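Long-range contact in UL37 (Suid herpesvirus 1, PDB 4K70), which is an inner tegument protein thought to help control intracellular trafficking of the virus, here seen as its N-terminal half: residues D146-P151 with L196-M201. Sequence-based numbering, arbitrary orientation.
Sequences DVLAAP and LAVRQM. With NA (sodium ion), chain T.
V198 touches both L148 and P151 with its forked side chain, an example of how a helix end and the turn after it can be packed against one branched side chain of a neighbouring helix. With CG1 anti to the backbone N (chi1 178°), CG1 is turned to the proline and CG2 to L148: CG1 lies 3.7 Å from P151 CB and 3.8 Å from P151 CG, the two side chains crossing at about a right angle, while CG2 touches L148 CD1 at 3.8 Å. P151 follows the end of helix 144-149. R199, one residue on, runs extended from CG to NE past the proline, bringing NE to 3.4 Å from P151 O; the carbonyl approaches the guanidinium obliquely. R199 and V153 also lie at a modelled sodium ion. Next, Q200 turns to F214 of helix 208-223. M201 closes the row: its chain bends at chi3 (69°), bringing CE to 3.9 Å from L148 CD1, and both side chains also rest on L231 of helix 229-240. L148 thus sits where three helices meet in this largely helical half of UL37. The association of the two segments rests mainly on the fit of apolar side chains, with R199 at the exposed margin placing a charged group near a backbone carbonyl.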
loop_
_atom_site.group_PDB
_atom_site.type_symbol
_atom_site.label_atom_id
_atom_site.label_comp_id
_atom_site.label_asym_id
_atom_site.label_seq_id
_atom_site.Cartn_x
_atom_site.Cartn_y
_atom_site.Cartn_z
ATOM N N ASP A 146 -6.651 18.966 2.413
ATOM C CA ASP A 146 -7.320 18.433 3.599
ATOM C C ASP A 146 -6.334 18.076 4.715
ATOM O O ASP A 146 -6.565 18.387 5.882
ATOM C CB ASP A 146 -8.129 17.180 3.249
ATOM C CG ASP A 146 -9.465 17.496 2.587
ATOM O OD1 ASP A 146 -10.037 18.588 2.835
ATOM O OD2 ASP A 146 -9.947 16.628 1.824
ATOM N N VAL A 147 -5.242 17.407 4.354
ATOM C CA VAL A 147 -4.262 16.972 5.355
ATOM C C VAL A 147 -3.542 18.142 6.005
ATOM O O VAL A 147 -3.265 18.129 7.200
ATOM C CB VAL A 147 -3.213 16.033 4.760
ATOM C CG1 VAL A 147 -2.112 15.768 5.789
ATOM C CG2 VAL A 147 -3.857 14.734 4.321
ATOM N N LEU A 148 -3.236 19.151 5.203
ATOM C CA LEU A 148 -2.578 20.353 5.703
ATOM C C LEU A 148 -3.436 21.048 6.762
ATOM O O LEU A 148 -2.918 21.579 7.750
ATOM C CB LEU A 148 -2.296 21.299 4.542
ATOM C CG LEU A 148 -1.574 22.610 4.840
ATOM C CD1 LEU A 148 -0.102 22.369 5.098
ATOM C CD2 LEU A 148 -1.759 23.545 3.669
ATOM N N ALA A 149 -4.753 21.027 6.552
ATOM C CA ALA A 149 -5.693 21.647 7.477
ATOM C C ALA A 149 -5.861 20.818 8.755
ATOM O O ALA A 149 -5.942 21.370 9.855
ATOM C CB ALA A 149 -7.035 21.870 6.797
ATOM N N ALA A 150 -5.908 19.498 8.602
ATOM C CA ALA A 150 -5.980 18.584 9.742
ATOM C C ALA A 150 -4.934 17.488 9.575
ATOM O O ALA A 150 -5.232 16.412 9.052
ATOM C CB ALA A 150 -7.373 17.984 9.853
ATOM N N PRO A 151 -3.694 17.765 10.016
ATOM C CA PRO A 151 -2.538 16.886 9.781
ATOM C C PRO A 151 -2.516 15.658 10.683
ATOM O O PRO A 151 -1.574 15.482 11.475
ATOM C CB PRO A 151 -1.335 17.794 10.089
ATOM C CG PRO A 151 -1.855 18.778 11.078
ATOM C CD PRO A 151 -3.314 19.012 10.705
ATOM N N LEU A 196 3.304 14.355 8.780
ATOM C CA LEU A 196 4.506 14.466 9.616
ATOM C C LEU A 196 5.267 15.770 9.369
ATOM O O LEU A 196 5.729 16.402 10.317
ATOM C CB LEU A 196 5.416 13.254 9.425
ATOM C CG LEU A 196 4.847 11.952 10.007
ATOM C CD1 LEU A 196 5.621 10.724 9.546
ATOM C CD2 LEU A 196 4.784 12.022 11.524
ATOM N N ALA A 197 5.394 16.183 8.106
ATOM C CA ALA A 197 6.105 17.426 7.823
ATOM C C ALA A 197 5.331 18.644 8.329
ATOM O O ALA A 197 5.915 19.609 8.835
ATOM C CB ALA A 197 6.416 17.557 6.323
ATOM N N VAL A 198 4.010 18.605 8.173
ATOM C CA VAL A 198 3.156 19.670 8.687
ATOM C C VAL A 198 3.334 19.841 10.188
ATOM O O VAL A 198 3.421 20.962 10.681
ATOM C CB VAL A 198 1.663 19.433 8.349
ATOM C CG1 VAL A 198 0.795 20.537 8.948
ATOM C CG2 VAL A 198 1.471 19.371 6.846
ATOM N N ARG A 199 3.400 18.734 10.921
ATOM C CA ARG A 199 3.611 18.840 12.356
ATOM C C ARG A 199 4.888 19.591 12.717
ATOM O O ARG A 199 4.898 20.360 13.680
ATOM C CB ARG A 199 3.563 17.468 13.020
ATOM C CG ARG A 199 2.150 16.940 13.050
ATOM C CD ARG A 199 1.923 15.885 14.106
ATOM N NE ARG A 199 0.495 15.582 14.185
ATOM C CZ ARG A 199 -0.023 14.572 14.878
ATOM N NH1 ARG A 199 0.774 13.757 15.560
ATOM N NH2 ARG A 199 -1.339 14.379 14.886
ATOM N N GLN A 200 5.952 19.389 11.940
ATOM C CA GLN A 200 7.215 20.099 12.176
ATOM C C GLN A 200 7.105 21.571 11.792
ATOM O O GLN A 200 7.608 22.442 12.494
ATOM C CB GLN A 200 8.361 19.453 11.392
ATOM C CG GLN A 200 8.671 18.018 11.807
ATOM C CD GLN A 200 9.081 17.917 13.261
ATOM O OE1 GLN A 200 8.284 18.161 14.163
ATOM N NE2 GLN A 200 10.337 17.561 13.495
ATOM N N MET A 201 6.465 21.846 10.661
ATOM C CA MET A 201 6.253 23.225 10.243
ATOM C C MET A 201 5.485 24.021 11.303
ATOM O O MET A 201 5.710 25.214 11.483
ATOM C CB MET A 201 5.506 23.273 8.915
ATOM C CG MET A 201 5.201 24.679 8.429
ATOM S SD MET A 201 4.360 24.700 6.826
ATOM C CE MET A 201 2.750 24.012 7.237
HETATM NA NA NA T . 12.132 18.763 14.058
HETATM O O HOH W 1 13.487 17.841 15.908
#